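Local coordinates for protein putative metalloprotease II (Bacteroides fragilis, PDB 4ON1) that is probably a secreted zinc-dependent metalloendopeptidase related to fragilysin, encoded in a pathogenicity island, at residues 164-177 with 344-358. Numbering follows the deposited sequence.
Sequences IGNNPFKGLPIKDY and HVDNEQDLMYTWYSP. With ZN (zinc ion), chain C.
Ile-174 N donates to Thr-354 O at 2.9 Å in a nearly straight bond (N-H...O 174°). With the weak bond from Tyr-356 N to Leu-172 O it makes one antiparallel bridge, Pro-173 and Trp-355 being the non-hydrogen-bonded pair. Further along, Gly-171 N donates to Tyr-356 O at 3.0 Å. Trp-355 turns the edge of its indole at CD1 to Pro-173 N (3.3 Å), and Pro-173 CB rests beside CD1 and NE1.

With CG anti to the backbone N (chi1 -180°), Tyr-356 carries its ring to Pro-168 and its hydroxyl to Asn-167, whose side chain crosses it at about a right angle; the modelled separation of hydroxyl and amide is too short to trust. Pro-168 O lies in the plane of the Tyr-356 ring, 3.4 Å from Tyr-356 CE2. Beyond, Ile-164 CG2 packs on Pro-358 CB at 3.6 Å.

At the other end both segments bind zinc. Asp-176 chelates it through OD1 and OD2, and His-344 NE2 binds at 2.0 Å, the carboxylate and imidazole planes only 16° apart. Ile-174 CG2 sits 3.6 Å from the metal. One water joins Tyr-177 OH to His-344 N; a second accepts from His-344 ND1 and, weakly, meets the same hydroxyl, so the imidazole is held at both nitrogens, by zinc and by water. His-334 and His-338 complete the site, and an aspartate as fourth protein ligand is consistent with aspartate-switch latency, as in profragilysin.

Segment 164-177 leaves helix 160-165 and runs beside the loop between helices 331-340 and 367-378. That loop includes Met-352, which touches His-334 and His-338 as in a metzincin Met-turn, while the backbone of Asp-176 hydrogen-bonds to that of Ala-301 in strand 299-301.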
# COMPACT_ATOMS: atom_id res chain seq x y z
N ILE A 164 -6.83 -1.09 13.47
CA ILE A 164 -5.57 -1.70 13.91
C ILE A 164 -5.65 -2.06 15.39
O ILE A 164 -5.21 -3.14 15.80
CB ILE A 164 -4.37 -0.76 13.66
CG1 ILE A 164 -4.14 -0.56 12.17
CG2 ILE A 164 -3.12 -1.32 14.30
CD1 ILE A 164 -2.98 0.38 11.87
N GLY A 165 -6.21 -1.17 16.20
CA GLY A 165 -6.29 -1.38 17.64
C GLY A 165 -7.10 -2.59 18.06
O GLY A 165 -6.93 -3.10 19.17
N ASN A 166 -7.99 -3.05 17.18
CA ASN A 166 -8.82 -4.21 17.46
C ASN A 166 -8.22 -5.53 16.96
O ASN A 166 -8.81 -6.59 17.11
CB ASN A 166 -10.22 -4.02 16.87
CG ASN A 166 -11.10 -3.14 17.74
OD1 ASN A 166 -10.64 -2.13 18.29
ND2 ASN A 166 -12.37 -3.52 17.88
N ASN A 167 -7.04 -5.44 16.34
CA ASN A 167 -6.34 -6.62 15.84
C ASN A 167 -5.66 -7.45 16.93
O ASN A 167 -5.13 -6.90 17.90
CB ASN A 167 -5.27 -6.23 14.83
CG ASN A 167 -5.84 -5.95 13.46
OD1 ASN A 167 -6.92 -6.43 13.10
ND2 ASN A 167 -5.10 -5.18 12.67
N PRO A 168 -5.67 -8.78 16.77
CA PRO A 168 -4.98 -9.69 17.69
C PRO A 168 -3.47 -9.76 17.40
O PRO A 168 -2.97 -9.03 16.55
CB PRO A 168 -5.65 -11.05 17.42
CG PRO A 168 -6.90 -10.73 16.63
CD PRO A 168 -6.54 -9.52 15.83
N PHE A 169 -2.78 -10.63 18.13
CA PHE A 169 -1.35 -10.93 17.93
C PHE A 169 -0.41 -9.74 18.14
O PHE A 169 0.77 -9.81 17.79
CB PHE A 169 -1.14 -11.52 16.53
CG PHE A 169 -2.02 -12.70 16.21
CD1 PHE A 169 -1.75 -13.95 16.75
CD2 PHE A 169 -3.12 -12.56 15.38
CE1 PHE A 169 -2.56 -15.04 16.46
CE2 PHE A 169 -3.94 -13.64 15.08
CZ PHE A 169 -3.65 -14.88 15.63
N LYS A 170 -0.94 -8.66 18.70
CA LYS A 170 -0.12 -7.48 18.99
C LYS A 170 0.96 -7.80 20.03
O LYS A 170 0.67 -8.30 21.12
CB LYS A 170 -0.99 -6.32 19.47
CG LYS A 170 -0.21 -5.14 20.01
CD LYS A 170 -1.11 -4.18 20.78
CE LYS A 170 -0.31 -3.04 21.38
NZ LYS A 170 -1.16 -2.08 22.14
N GLY A 171 2.21 -7.53 19.67
CA GLY A 171 3.32 -7.79 20.58
C GLY A 171 4.02 -9.09 20.22
O GLY A 171 5.10 -9.38 20.73
N LEU A 172 3.38 -9.88 19.37
CA LEU A 172 3.93 -11.17 18.96
C LEU A 172 4.97 -10.96 17.86
O LEU A 172 4.82 -10.08 17.01
CB LEU A 172 2.82 -12.11 18.48
CG LEU A 172 1.80 -12.43 19.57
CD1 LEU A 172 0.82 -13.51 19.12
CD2 LEU A 172 2.49 -12.82 20.88
N PRO A 173 6.04 -11.78 17.88
CA PRO A 173 7.11 -11.53 16.91
C PRO A 173 6.71 -11.87 15.48
O PRO A 173 6.13 -12.92 15.21
CB PRO A 173 8.24 -12.44 17.40
CG PRO A 173 7.56 -13.55 18.13
CD PRO A 173 6.26 -13.00 18.67
N ILE A 174 7.02 -10.95 14.57
CA ILE A 174 6.72 -11.10 13.15
C ILE A 174 7.73 -12.08 12.58
O ILE A 174 8.93 -11.96 12.83
CB ILE A 174 6.76 -9.73 12.42
CG1 ILE A 174 5.71 -8.78 13.01
CG2 ILE A 174 6.58 -9.90 10.92
CD1 ILE A 174 5.68 -7.41 12.37
N LYS A 175 7.26 -13.07 11.82
CA LYS A 175 8.10 -14.19 11.40
C LYS A 175 7.98 -14.42 9.90
O LYS A 175 7.43 -15.43 9.45
CB LYS A 175 7.70 -15.45 12.17
CG LYS A 175 8.79 -16.49 12.32
CD LYS A 175 8.46 -17.44 13.47
CE LYS A 175 8.40 -16.72 14.82
NZ LYS A 175 7.04 -16.22 15.16
N ASP A 176 8.52 -13.48 9.13
CA ASP A 176 8.08 -13.28 7.76
C ASP A 176 9.20 -13.35 6.71
O ASP A 176 9.11 -12.70 5.66
CB ASP A 176 7.35 -11.93 7.66
CG ASP A 176 8.21 -10.76 8.12
OD1 ASP A 176 9.23 -10.98 8.81
OD2 ASP A 176 7.85 -9.61 7.82
N TYR A 177 10.22 -14.16 6.99
CA TYR A 177 11.29 -14.47 6.04
C TYR A 177 11.99 -15.76 6.48
O TYR A 177 11.96 -16.10 7.66
CB TYR A 177 12.29 -13.32 5.94
CG TYR A 177 12.91 -12.92 7.27
CD1 TYR A 177 14.02 -13.59 7.76
CD2 TYR A 177 12.38 -11.89 8.02
CE1 TYR A 177 14.59 -13.24 8.99
CE2 TYR A 177 12.94 -11.53 9.24
CZ TYR A 177 14.04 -12.20 9.71
OH TYR A 177 14.60 -11.84 10.92
N HIS A 344 14.58 -6.64 10.98
CA HIS A 344 13.73 -6.19 12.08
C HIS A 344 14.53 -5.32 13.04
O HIS A 344 15.72 -5.54 13.24
CB HIS A 344 13.13 -7.39 12.82
CG HIS A 344 12.04 -8.09 12.06
ND1 HIS A 344 11.73 -9.41 12.23
CD2 HIS A 344 11.21 -7.63 11.08
CE1 HIS A 344 10.75 -9.75 11.41
NE2 HIS A 344 10.41 -8.68 10.71
N VAL A 345 13.87 -4.33 13.65
CA VAL A 345 14.52 -3.44 14.62
C VAL A 345 13.64 -3.26 15.85
O VAL A 345 12.46 -3.64 15.84
CB VAL A 345 14.83 -2.06 14.00
CG1 VAL A 345 15.78 -2.19 12.82
CG2 VAL A 345 13.54 -1.37 13.57
N ASP A 346 14.18 -2.66 16.91
CA ASP A 346 13.45 -2.55 18.18
C ASP A 346 12.77 -1.19 18.35
O ASP A 346 12.33 -0.84 19.44
CB ASP A 346 14.38 -2.78 19.38
CG ASP A 346 15.06 -4.14 19.36
OD1 ASP A 346 16.03 -4.33 20.12
OD2 ASP A 346 14.63 -5.02 18.58
N ASN A 347 12.69 -0.43 17.27
CA ASN A 347 12.01 0.86 17.30
C ASN A 347 10.55 0.69 16.86
O ASN A 347 10.29 0.37 15.69
CB ASN A 347 12.75 1.85 16.41
CG ASN A 347 12.17 3.25 16.47
OD1 ASN A 347 11.09 3.48 17.01
ND2 ASN A 347 12.91 4.21 15.91
N GLU A 348 9.61 0.94 17.76
CA GLU A 348 8.20 0.66 17.47
C GLU A 348 7.59 1.58 16.41
O GLU A 348 6.52 1.29 15.88
CB GLU A 348 7.35 0.72 18.74
CG GLU A 348 7.00 2.13 19.19
CD GLU A 348 6.10 2.14 20.41
OE1 GLU A 348 6.00 1.09 21.08
OE2 GLU A 348 5.50 3.20 20.69
N GLN A 349 8.27 2.68 16.11
CA GLN A 349 7.77 3.60 15.08
C GLN A 349 8.29 3.18 13.71
O GLN A 349 7.79 3.61 12.67
CB GLN A 349 8.20 5.04 15.38
CG GLN A 349 7.26 5.81 16.28
CD GLN A 349 7.75 7.23 16.56
OE1 GLN A 349 8.96 7.46 16.71
NE2 GLN A 349 6.83 8.18 16.64
N ASP A 350 9.30 2.32 13.71
CA ASP A 350 9.92 1.89 12.47
C ASP A 350 9.04 0.89 11.73
O ASP A 350 8.44 0.00 12.33
CB ASP A 350 11.29 1.29 12.74
CG ASP A 350 12.15 1.20 11.49
OD1 ASP A 350 11.82 0.38 10.59
OD2 ASP A 350 13.15 1.94 11.41
N LEU A 351 8.98 1.05 10.41
CA LEU A 351 8.31 0.11 9.53
C LEU A 351 8.74 -1.34 9.80
O LEU A 351 7.94 -2.27 9.70
CB LEU A 351 8.58 0.47 8.08
CG LEU A 351 8.06 -0.55 7.07
CD1 LEU A 351 6.54 -0.67 7.21
CD2 LEU A 351 8.44 -0.14 5.66
N MET A 352 10.02 -1.51 10.11
CA MET A 352 10.60 -2.84 10.29
C MET A 352 10.60 -3.29 11.75
O MET A 352 11.41 -4.14 12.14
CB MET A 352 12.02 -2.87 9.71
CG MET A 352 12.12 -2.44 8.25
SD MET A 352 10.96 -3.35 7.21
CE MET A 352 11.68 -4.99 7.32
N TYR A 353 9.72 -2.72 12.56
CA TYR A 353 9.57 -3.16 13.95
C TYR A 353 9.31 -4.67 14.03
O TYR A 353 8.49 -5.22 13.29
CB TYR A 353 8.44 -2.40 14.64
CG TYR A 353 8.41 -2.59 16.14
CD1 TYR A 353 7.21 -2.76 16.81
CD2 TYR A 353 9.58 -2.59 16.88
CE1 TYR A 353 7.18 -2.92 18.19
CE2 TYR A 353 9.56 -2.76 18.25
CZ TYR A 353 8.36 -2.93 18.90
OH TYR A 353 8.34 -3.09 20.26
N THR A 354 10.03 -5.31 14.94
CA THR A 354 10.06 -6.77 15.08
C THR A 354 8.72 -7.37 15.51
O THR A 354 8.45 -8.54 15.26
CB THR A 354 11.13 -7.17 16.10
OG1 THR A 354 12.33 -6.43 15.87
CG2 THR A 354 11.44 -8.66 16.02
N TRP A 355 7.89 -6.55 16.14
CA TRP A 355 6.62 -7.02 16.68
C TRP A 355 5.47 -6.22 16.10
O TRP A 355 5.66 -5.09 15.65
CB TRP A 355 6.62 -6.95 18.21
CG TRP A 355 7.67 -7.80 18.87
CD1 TRP A 355 7.57 -9.12 19.21
CD2 TRP A 355 8.99 -7.38 19.29
NE1 TRP A 355 8.73 -9.55 19.80
CE2 TRP A 355 9.62 -8.51 19.87
CE3 TRP A 355 9.69 -6.17 19.23
CZ2 TRP A 355 10.92 -8.46 20.38
CZ3 TRP A 355 10.98 -6.12 19.74
CH2 TRP A 355 11.58 -7.26 20.31
N TYR A 356 4.28 -6.80 16.09
CA TYR A 356 3.10 -6.14 15.55
C TYR A 356 2.59 -5.07 16.53
O TYR A 356 2.18 -5.38 17.65
CB TYR A 356 2.00 -7.17 15.26
CG TYR A 356 0.71 -6.60 14.70
CD1 TYR A 356 0.72 -5.56 13.78
CD2 TYR A 356 -0.52 -7.14 15.08
CE1 TYR A 356 -0.46 -5.06 13.25
CE2 TYR A 356 -1.71 -6.64 14.56
CZ TYR A 356 -1.67 -5.60 13.65
OH TYR A 356 -2.85 -5.10 13.13
N SER A 357 2.64 -3.81 16.12
CA SER A 357 2.24 -2.70 16.98
C SER A 357 1.53 -1.63 16.15
O SER A 357 1.81 -1.49 14.96
CB SER A 357 3.46 -2.11 17.71
OG SER A 357 3.29 -0.73 17.97
N PRO A 358 0.60 -0.89 16.77
CA PRO A 358 -0.15 0.17 16.08
C PRO A 358 0.62 1.48 15.97
O PRO A 358 0.13 2.44 15.36
CB PRO A 358 -1.38 0.38 16.98
CG PRO A 358 -1.36 -0.77 17.97
CD PRO A 358 0.08 -1.13 18.12
ZN ZN C . 9.42 -8.69 8.99
O HOH W 1 15.42 -9.38 11.01
O HOH W 2 13.39 -10.97 13.92